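Local atomic coordinates of staphylococcal enterotoxin-like toxin (Staphylococcus aureus, PDB entry 4DXF), a protein that probably binds sugar chains of host glycoproteins, as a superantigen-like relative of the staphylococcal enterotoxins built from an OB fold and a beta-grasp domain. Residues Val111-Glu116 against Glu151-Tyr156; Lys163-Met168 against Lys173-Leu178. All coordinates share one frame; numbering follows the deposited sequence.

Overall arrangement
From the N terminus, the OB-fold part of the chain comes first, and both contacts lie in the beta-grasp part that follows it. Strand 107-116 runs to strand 122-131, and the chain then enters helix 138-153; contact 1 closes this loop of 34 intervening residues, bringing the end of the helix against strand 107-116. Contact 2 opens only afterwards and closes a four-residue hairpin turn between strands 162-168 and 173-177, so the two stand in series. Their centres are 14 Å apart. Strand 196-203, between strands 107-116 and 162-168, completes one sheet, while Y156 OH lies 2.6 Å from L178 O, a probable hydrogen bond joining the contacts directly.

Contact 1. Residues Val111-Glu116 against Glu151-Tyr156; sequences VRITKE and EKNNLY
K115 leaves its strand with CG anti to the backbone N (chi1 173°), runs on extended through CD and then bends at chi3 (69°), which delivers the ammonium group to the end of helix 138-153. There K115 NZ donates to N153 O over 2.7 Å. The nitrogen stands 53° out of the carbonyl plane, so the donor approaches from above that plane and not along a lone pair. The end of the lysine chain lies against the same oxygen, with K115 CD 3.5 Å from N153 O. Two residues earlier, on the same side of the strand, I113 also points at the helix; its side chain and that of N153 approach from opposite directions, I113 CD1 ending 4.0 Å from N153 OD1 and 4.2 Å from N153 ND2. That amide is fixed from outside the contact, because N153 ND2 is hydrogen-bonded to D125 on the adjacent strand 122-131. Just beyond, N154 leaves helical geometry with positive phi. A lysine bonded to a carbonyl at the C-terminal end of a helix would probably be favoured by the helix dipole. The whole is helix-on-sheet packing of the beta-grasp fold, whose long helix lies across the sheet.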
ATOM      1  N   VAL A 111       5.555  -9.828 -12.632  1.00 26.04           N
ATOM      2  CA  VAL A 111       5.054  -8.461 -12.919  1.00 24.49           C
ATOM      3  C   VAL A 111       5.363  -8.233 -14.392  1.00 25.73           C
ATOM      4  O   VAL A 111       6.470  -8.551 -14.843  1.00 25.28           O
ATOM      5  CB  VAL A 111       5.724  -7.465 -12.091  1.00 24.23           C
ATOM      6  CG1 VAL A 111       5.232  -6.067 -12.452  1.00 22.55           C
ATOM      7  CG2 VAL A 111       5.462  -7.755 -10.593  1.00 24.58           C
ATOM      8  N   ARG A 112       4.380  -7.748 -15.147  1.00 27.01           N
ATOM      9  CA  ARG A 112       4.608  -7.488 -16.587  1.00 26.26           C
ATOM     10  C   ARG A 112       4.246  -6.024 -16.759  1.00 25.34           C
ATOM     11  O   ARG A 112       3.107  -5.642 -16.409  1.00 25.44           O
ATOM     12  CB  ARG A 112       3.628  -8.339 -17.420  1.00 28.40           C
ATOM     13  CG  ARG A 112       3.764  -9.899 -17.223  1.00 32.10           C
ATOM     14  CD  ARG A 112       2.493 -10.658 -17.668  1.00 44.94           C
ATOM     15  NE  ARG A 112       2.728 -12.108 -17.728  1.00 54.13           N
ATOM     16  CZ  ARG A 112       3.722 -12.679 -18.429  1.00 57.67           C
ATOM     17  NH1 ARG A 112       4.587 -11.922 -19.112  1.00 58.69           N
ATOM     18  NH2 ARG A 112       3.875 -14.002 -18.437  1.00 56.71           N
ATOM     19  N   ILE A 113       5.167  -5.248 -17.363  1.00 23.95           N
ATOM     20  CA  ILE A 113       5.063  -3.784 -17.427  1.00 23.34           C
ATOM     21  C   ILE A 113       5.040  -3.353 -18.871  1.00 24.74           C
ATOM     22  O   ILE A 113       5.947  -3.736 -19.608  1.00 25.85           O
ATOM     23  CB  ILE A 113       6.215  -3.125 -16.736  1.00 21.42           C
ATOM     24  CG1 ILE A 113       6.153  -3.584 -15.257  1.00 20.99           C
ATOM     25  CG2 ILE A 113       6.087  -1.543 -16.829  1.00 23.72           C
ATOM     26  CD1 ILE A 113       7.493  -3.545 -14.507  1.00 23.15           C
ATOM     27  N   THR A 114       3.995  -2.623 -19.256  1.00 23.97           N
ATOM     28  CA  THR A 114       3.995  -2.116 -20.615  1.00 25.65           C
ATOM     29  C   THR A 114       3.980  -0.609 -20.443  1.00 26.24           C
ATOM     30  O   THR A 114       3.127  -0.088 -19.694  1.00 26.44           O
ATOM     31  CB  THR A 114       2.765  -2.566 -21.455  1.00 25.79           C
ATOM     32  OG1 THR A 114       2.598  -3.997 -21.526  1.00 28.78           O
ATOM     33  CG2 THR A 114       2.843  -2.022 -22.914  1.00 24.66           C
ATOM     34  N   LYS A 115       4.889   0.100 -21.146  1.00 25.90           N
ATOM     35  CA  LYS A 115       4.954   1.517 -21.006  1.00 26.45           C
ATOM     36  C   LYS A 115       4.951   2.224 -22.366  1.00 28.36           C
ATOM     37  O   LYS A 115       5.646   1.762 -23.230  1.00 27.15           O
ATOM     38  CB  LYS A 115       6.235   1.846 -20.297  1.00 27.24           C
ATOM     39  CG  LYS A 115       6.536   3.394 -20.217  1.00 29.72           C
ATOM     40  CD  LYS A 115       7.625   3.776 -19.241  1.00 32.96           C
ATOM     41  CE  LYS A 115       9.005   3.324 -19.649  1.00 32.83           C
ATOM     42  NZ  LYS A 115      10.014   4.082 -18.865  1.00 34.10           N
ATOM     43  N   GLU A 116       4.149   3.285 -22.514  1.00 29.25           N
ATOM     44  CA  GLU A 116       4.135   4.117 -23.737  1.00 32.47           C
ATOM     45  C   GLU A 116       4.427   5.546 -23.373  1.00 33.80           C
ATOM     46  O   GLU A 116       3.653   6.152 -22.628  1.00 33.38           O
ATOM     47  CB  GLU A 116       2.775   4.067 -24.408  1.00 32.01           C
ATOM     48  CG  GLU A 116       2.728   4.931 -25.700  1.00 39.35           C
ATOM     49  CD  GLU A 116       1.528   4.674 -26.614  1.00 45.64           C
ATOM     50  OE1 GLU A 116       0.553   3.980 -26.216  1.00 49.03           O
ATOM     51  OE2 GLU A 116       1.546   5.232 -27.738  1.00 48.99           O
ATOM     52  N   GLU A 151      11.293   4.024  -9.492  1.00 27.87           N
ATOM     53  CA  GLU A 151      12.725   3.792  -9.440  1.00 28.99           C
ATOM     54  C   GLU A 151      13.253   3.107 -10.693  1.00 30.86           C
ATOM     55  O   GLU A 151      14.375   3.453 -11.142  1.00 31.08           O
ATOM     56  CB  GLU A 151      13.061   2.952  -8.182  1.00 30.02           C
ATOM     57  CG  GLU A 151      13.059   3.765  -6.858  1.00 31.61           C
ATOM     58  CD  GLU A 151      13.231   2.860  -5.588  1.00 36.62           C
ATOM     59  OE1 GLU A 151      13.416   1.623  -5.717  1.00 41.11           O
ATOM     60  OE2 GLU A 151      13.163   3.389  -4.470  1.00 38.04           O
ATOM     61  N   LYS A 152      12.494   2.149 -11.251  1.00 29.83           N
ATOM     62  CA  LYS A 152      13.011   1.295 -12.314  1.00 31.37           C
ATOM     63  C   LYS A 152      12.452   1.656 -13.694  1.00 30.69           C
ATOM     64  O   LYS A 152      13.073   1.314 -14.692  1.00 31.37           O
ATOM     65  CB  LYS A 152      12.794  -0.172 -12.018  1.00 32.04           C
ATOM     66  CG  LYS A 152      13.437  -0.619 -10.662  1.00 37.96           C
ATOM     67  CD  LYS A 152      13.230  -2.146 -10.403  1.00 45.25           C
ATOM     68  CE  LYS A 152      13.904  -3.034 -11.461  1.00 48.58           C
ATOM     69  NZ  LYS A 152      13.340  -4.455 -11.524  1.00 50.33           N
ATOM     70  N   ASN A 153      11.330   2.385 -13.752  1.00 29.01           N
ATOM     71  CA  ASN A 153      10.547   2.507 -15.030  1.00 28.73           C
ATOM     72  C   ASN A 153      10.160   3.922 -15.312  1.00 27.58           C
ATOM     73  O   ASN A 153       9.360   4.216 -16.227  1.00 29.31           O
ATOM     74  CB  ASN A 153       9.292   1.616 -15.021  1.00 26.74           C
ATOM     75  CG  ASN A 153       9.613   0.195 -14.742  1.00 28.99           C
ATOM     76  OD1 ASN A 153       9.540  -0.267 -13.602  1.00 25.19           O
ATOM     77  ND2 ASN A 153      10.039  -0.512 -15.762  1.00 29.32           N
ATOM     78  N   ASN A 154      10.683   4.785 -14.480  1.00 27.72           N
ATOM     79  CA  ASN A 154      10.475   6.219 -14.557  1.00 29.49           C
ATOM     80  C   ASN A 154       9.030   6.684 -14.455  1.00 28.99           C
ATOM     81  O   ASN A 154       8.634   7.743 -14.991  1.00 29.59           O
ATOM     82  CB  ASN A 154      11.203   6.848 -15.787  1.00 31.53           C
ATOM     83  CG  ASN A 154      11.447   8.335 -15.600  1.00 32.99           C
ATOM     84  OD1 ASN A 154      11.676   8.811 -14.460  1.00 37.18           O
ATOM     85  ND2 ASN A 154      11.381   9.097 -16.709  1.00 36.73           N
ATOM     86  N   LEU A 155       8.204   5.928 -13.695  1.00 26.55           N
ATOM     87  CA  LEU A 155       6.877   6.424 -13.463  1.00 24.66           C
ATOM     88  C   LEU A 155       6.944   7.756 -12.779  1.00 24.73           C
ATOM     89  O   LEU A 155       7.765   8.021 -11.898  1.00 24.44           O
ATOM     90  CB  LEU A 155       6.032   5.458 -12.608  1.00 25.50           C
ATOM     91  CG  LEU A 155       4.597   5.946 -12.323  1.00 21.71           C
ATOM     92  CD1 LEU A 155       3.670   5.714 -13.464  1.00 21.13           C
ATOM     93  CD2 LEU A 155       4.211   5.002 -11.121  1.00 22.95           C
ATOM     94  N   TYR A 156       6.052   8.614 -13.220  1.00 26.69           N
ATOM     95  CA  TYR A 156       5.961  10.001 -12.761  1.00 27.49           C
ATOM     96  C   TYR A 156       7.151  10.841 -13.188  1.00 30.25           C
ATOM     97  O   TYR A 156       7.402  11.887 -12.599  1.00 30.79           O
ATOM     98  CB  TYR A 156       5.641  10.158 -11.267  1.00 28.61           C
ATOM     99  CG  TYR A 156       4.418   9.373 -10.841  1.00 26.58           C
ATOM    100  CD1 TYR A 156       3.231   9.388 -11.594  1.00 24.24           C
ATOM    101  CD2 TYR A 156       4.454   8.583  -9.666  1.00 25.37           C
ATOM    102  CE1 TYR A 156       2.085   8.660 -11.196  1.00 22.73           C
ATOM    103  CE2 TYR A 156       3.333   7.860  -9.266  1.00 22.55           C
ATOM    104  CZ  TYR A 156       2.170   7.842 -10.023  1.00 22.10           C
ATOM    105  OH  TYR A 156       0.984   7.119  -9.728  1.00 23.76           O
TER

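Contact 2. Residues Lys163-Met168 against Lys173-Leu178; sequences KIVIKM and KYTFEL
Y174 O accepts the shortest bond of the hairpin, from I166 N at 2.7 Å, with an N-H...O angle of 173°. The same oxygen takes a CA-H...O contact from V165 CA at 3.3 Å. Y174 N returns a bond to I166 O, and I164 and F176 form the second such reciprocal pair; F176 N reaches I164 O over 2.8 Å. The segment axes lie 4.6 Å apart at 169°, confirming an antiparallel ladder. Side chains sort by face. Towards helix 138-153, the CD2/CE2 side of the F176 ring lies obliquely against both isoleucines, its CD2 3.9 Å from I164 CG2 and its CE2 4.0 Å from I166 CG1. The L178 side chain crosses that of I164 at about a right angle, their CD2 and CD1 methyls touching. At the turn end, M168 bends at chi2 and chi3, laying its SD at the edge of the Y174 ring, 5.2 Å from the centroid: a Met-aromatic contact. On the other face, V165 and T175 lie side by side. Backbone bonds thus set the register and the apolar face carries the hairpin beneath the helix, while the face of K163, V165, T175 and K167 is mixed, the K167 ammonium salt-bridged to E200.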
ATOM      1  N   LYS A 163      -2.374   2.021 -15.109  1.00 21.77           N
ATOM      2  CA  LYS A 163      -2.927   1.195 -13.977  1.00 23.95           C
ATOM      3  C   LYS A 163      -2.042   0.035 -13.586  1.00 25.71           C
ATOM      4  O   LYS A 163      -1.300  -0.522 -14.400  1.00 24.47           O
ATOM      5  CB  LYS A 163      -4.314   0.692 -14.330  1.00 24.20           C
ATOM      6  CG  LYS A 163      -4.338  -0.282 -15.470  1.00 29.13           C
ATOM      7  CD  LYS A 163      -5.796  -0.536 -15.952  1.00 37.34           C
ATOM      8  CE  LYS A 163      -5.857  -1.651 -17.012  1.00 38.77           C
ATOM      9  NZ  LYS A 163      -4.855  -1.547 -18.116  1.00 43.88           N
ATOM     10  N   ILE A 164      -2.152  -0.330 -12.288  1.00 24.17           N
ATOM     11  CA  ILE A 164      -1.648  -1.613 -11.872  1.00 24.13           C
ATOM     12  C   ILE A 164      -2.858  -2.572 -11.594  1.00 24.72           C
ATOM     13  O   ILE A 164      -3.879  -2.137 -10.992  1.00 25.43           O
ATOM     14  CB  ILE A 164      -0.917  -1.429 -10.569  1.00 23.39           C
ATOM     15  CG1 ILE A 164       0.390  -0.622 -10.710  1.00 21.36           C
ATOM     16  CG2 ILE A 164      -0.680  -2.836  -9.929  1.00 24.66           C
ATOM     17  CD1 ILE A 164       0.628   0.089  -9.390  1.00 19.80           C
ATOM     18  N   VAL A 165      -2.774  -3.807 -12.062  1.00 24.55           N
ATOM     19  CA  VAL A 165      -3.822  -4.777 -11.833  1.00 27.30           C
ATOM     20  C   VAL A 165      -3.220  -6.030 -11.191  1.00 27.05           C
ATOM     21  O   VAL A 165      -2.289  -6.684 -11.744  1.00 27.22           O
ATOM     22  CB  VAL A 165      -4.629  -5.166 -13.151  1.00 27.63           C
ATOM     23  CG1 VAL A 165      -5.817  -6.212 -12.885  1.00 29.53           C
ATOM     24  CG2 VAL A 165      -5.090  -3.901 -13.948  1.00 27.73           C
ATOM     25  N   ILE A 166      -3.801  -6.358 -10.035  1.00 26.05           N
ATOM     26  CA  ILE A 166      -3.352  -7.531  -9.276  1.00 26.67           C
ATOM     27  C   ILE A 166      -4.310  -8.643  -9.623  1.00 26.90           C
ATOM     28  O   ILE A 166      -5.512  -8.535  -9.360  1.00 26.17           O
ATOM     29  CB  ILE A 166      -3.424  -7.271  -7.743  1.00 26.23           C
ATOM     30  CG1 ILE A 166      -2.782  -5.962  -7.270  1.00 26.13           C
ATOM     31  CG2 ILE A 166      -2.865  -8.491  -6.898  1.00 24.34           C
ATOM     32  CD1 ILE A 166      -1.247  -5.798  -7.529  1.00 27.32           C
ATOM     33  N   LYS A 167      -3.808  -9.705 -10.238  1.00 26.99           N
ATOM     34  CA  LYS A 167      -4.685 -10.769 -10.700  1.00 29.73           C
ATOM     35  C   LYS A 167      -4.618 -11.901  -9.712  1.00 29.10           C
ATOM     36  O   LYS A 167      -3.546 -12.395  -9.454  1.00 29.74           O
ATOM     37  CB  LYS A 167      -4.299 -11.278 -12.106  1.00 28.38           C
ATOM     38  CG  LYS A 167      -4.532 -10.118 -13.138  1.00 34.95           C
ATOM     39  CD  LYS A 167      -4.124 -10.500 -14.552  1.00 42.31           C
ATOM     40  CE  LYS A 167      -5.338 -10.687 -15.449  1.00 46.60           C
ATOM     41  NZ  LYS A 167      -4.972 -11.629 -16.553  1.00 48.42           N
ATOM     42  N   MET A 168      -5.782 -12.291  -9.196  1.00 31.52           N
ATOM     43  CA  MET A 168      -5.893 -13.347  -8.189  1.00 32.98           C
ATOM     44  C   MET A 168      -6.035 -14.755  -8.792  1.00 35.06           C
ATOM     45  O   MET A 168      -6.675 -14.927  -9.840  1.00 36.60           O
ATOM     46  CB  MET A 168      -7.082 -12.994  -7.316  1.00 31.77           C
ATOM     47  CG  MET A 168      -6.948 -11.574  -6.674  1.00 30.79           C
ATOM     48  SD  MET A 168      -5.377 -11.275  -5.814  1.00 29.77           S
ATOM     49  CE  MET A 168      -5.605 -12.221  -4.246  1.00 27.20           C
ATOM     50  N   LYS A 173      -9.639  -9.882  -9.357  1.00 33.42           N
ATOM     51  CA  LYS A 173      -8.615  -8.859  -9.620  1.00 34.14           C
ATOM     52  C   LYS A 173      -8.839  -7.569  -8.823  1.00 32.48           C
ATOM     53  O   LYS A 173      -9.969  -7.287  -8.451  1.00 35.05           O
ATOM     54  CB  LYS A 173      -8.510  -8.564 -11.141  1.00 35.64           C
ATOM     55  CG  LYS A 173      -9.377  -7.405 -11.627  1.00 37.63           C
ATOM     56  CD  LYS A 173      -9.332  -7.333 -13.177  1.00 42.64           C
ATOM     57  CE  LYS A 173     -10.730  -7.124 -13.745  1.00 44.00           C
ATOM     58  NZ  LYS A 173     -11.264  -5.869 -13.198  1.00 46.13           N
ATOM     59  N   TYR A 174      -7.783  -6.800  -8.540  1.00 29.09           N
ATOM     60  CA  TYR A 174      -7.823  -5.434  -7.961  1.00 28.04           C
ATOM     61  C   TYR A 174      -7.010  -4.462  -8.801  1.00 28.35           C
ATOM     62  O   TYR A 174      -5.906  -4.830  -9.257  1.00 28.19           O
ATOM     63  CB  TYR A 174      -7.122  -5.409  -6.595  1.00 27.89           C
ATOM     64  CG  TYR A 174      -7.835  -6.370  -5.676  1.00 29.08           C
ATOM     65  CD1 TYR A 174      -7.479  -7.728  -5.628  1.00 30.84           C
ATOM     66  CD2 TYR A 174      -8.885  -5.920  -4.921  1.00 34.14           C
ATOM     67  CE1 TYR A 174      -8.207  -8.619  -4.771  1.00 30.42           C
ATOM     68  CE2 TYR A 174      -9.581  -6.769  -4.099  1.00 34.43           C
ATOM     69  CZ  TYR A 174      -9.262  -8.085  -4.044  1.00 34.56           C
ATOM     70  OH  TYR A 174     -10.027  -8.851  -3.180  1.00 38.78           O
ATOM     71  N   THR A 175      -7.511  -3.237  -8.912  1.00 27.75           N
ATOM     72  CA  THR A 175      -6.932  -2.224  -9.836  1.00 27.68           C
ATOM     73  C   THR A 175      -6.594  -0.923  -9.148  1.00 26.48           C
ATOM     74  O   THR A 175      -7.413  -0.341  -8.384  1.00 28.90           O
ATOM     75  CB  THR A 175      -7.906  -1.998 -11.075  1.00 26.13           C
ATOM     76  OG1 THR A 175      -8.067  -3.253 -11.733  1.00 32.53           O
ATOM     77  CG2 THR A 175      -7.302  -0.962 -12.032  1.00 30.37           C
ATOM     78  N   PHE A 176      -5.420  -0.366  -9.477  1.00 24.75           N
ATOM     79  CA  PHE A 176      -4.985   0.908  -8.937  1.00 23.28           C
ATOM     80  C   PHE A 176      -4.685   1.846 -10.122  1.00 24.67           C
ATOM     81  O   PHE A 176      -3.777   1.580 -10.875  1.00 23.55           O
ATOM     82  CB  PHE A 176      -3.680   0.787  -8.159  1.00 25.74           C
ATOM     83  CG  PHE A 176      -3.662  -0.332  -7.134  1.00 24.29           C
ATOM     84  CD1 PHE A 176      -4.743  -0.538  -6.309  1.00 25.64           C
ATOM     85  CD2 PHE A 176      -2.509  -1.126  -6.997  1.00 27.11           C
ATOM     86  CE1 PHE A 176      -4.694  -1.588  -5.329  1.00 21.38           C
ATOM     87  CE2 PHE A 176      -2.441  -2.164  -6.069  1.00 26.67           C
ATOM     88  CZ  PHE A 176      -3.522  -2.423  -5.234  1.00 22.66           C
ATOM     89  N   GLU A 177      -5.511   2.868 -10.314  1.00 24.04           N
ATOM     90  CA  GLU A 177      -5.256   3.903 -11.373  1.00 24.01           C
ATOM     91  C   GLU A 177      -4.124   4.770 -10.955  1.00 22.33           C
ATOM     92  O   GLU A 177      -4.077   5.285  -9.853  1.00 22.46           O
ATOM     93  CB  GLU A 177      -6.561   4.757 -11.585  1.00 24.09           C
ATOM     94  CG  GLU A 177      -7.722   3.896 -12.021  1.00 25.64           C
ATOM     95  CD  GLU A 177      -7.615   3.362 -13.487  1.00 39.12           C
ATOM     96  OE1 GLU A 177      -6.850   3.899 -14.326  1.00 40.16           O
ATOM     97  OE2 GLU A 177      -8.304   2.390 -13.832  1.00 41.14           O
ATOM     98  N   LEU A 178      -3.111   4.870 -11.822  1.00 23.78           N
ATOM     99  CA  LEU A 178      -1.889   5.590 -11.502  1.00 24.20           C
ATOM    100  C   LEU A 178      -2.002   7.124 -11.558  1.00 25.15           C
ATOM    101  O   LEU A 178      -1.162   7.781 -11.053  1.00 21.98           O
ATOM    102  CB  LEU A 178      -0.742   5.083 -12.428  1.00 23.79           C
ATOM    103  CG  LEU A 178      -0.491   3.566 -12.347  1.00 25.56           C
ATOM    104  CD1 LEU A 178       0.507   3.286 -13.431  1.00 21.20           C
ATOM    105  CD2 LEU A 178       0.104   3.370 -10.976  1.00 24.44           C
TER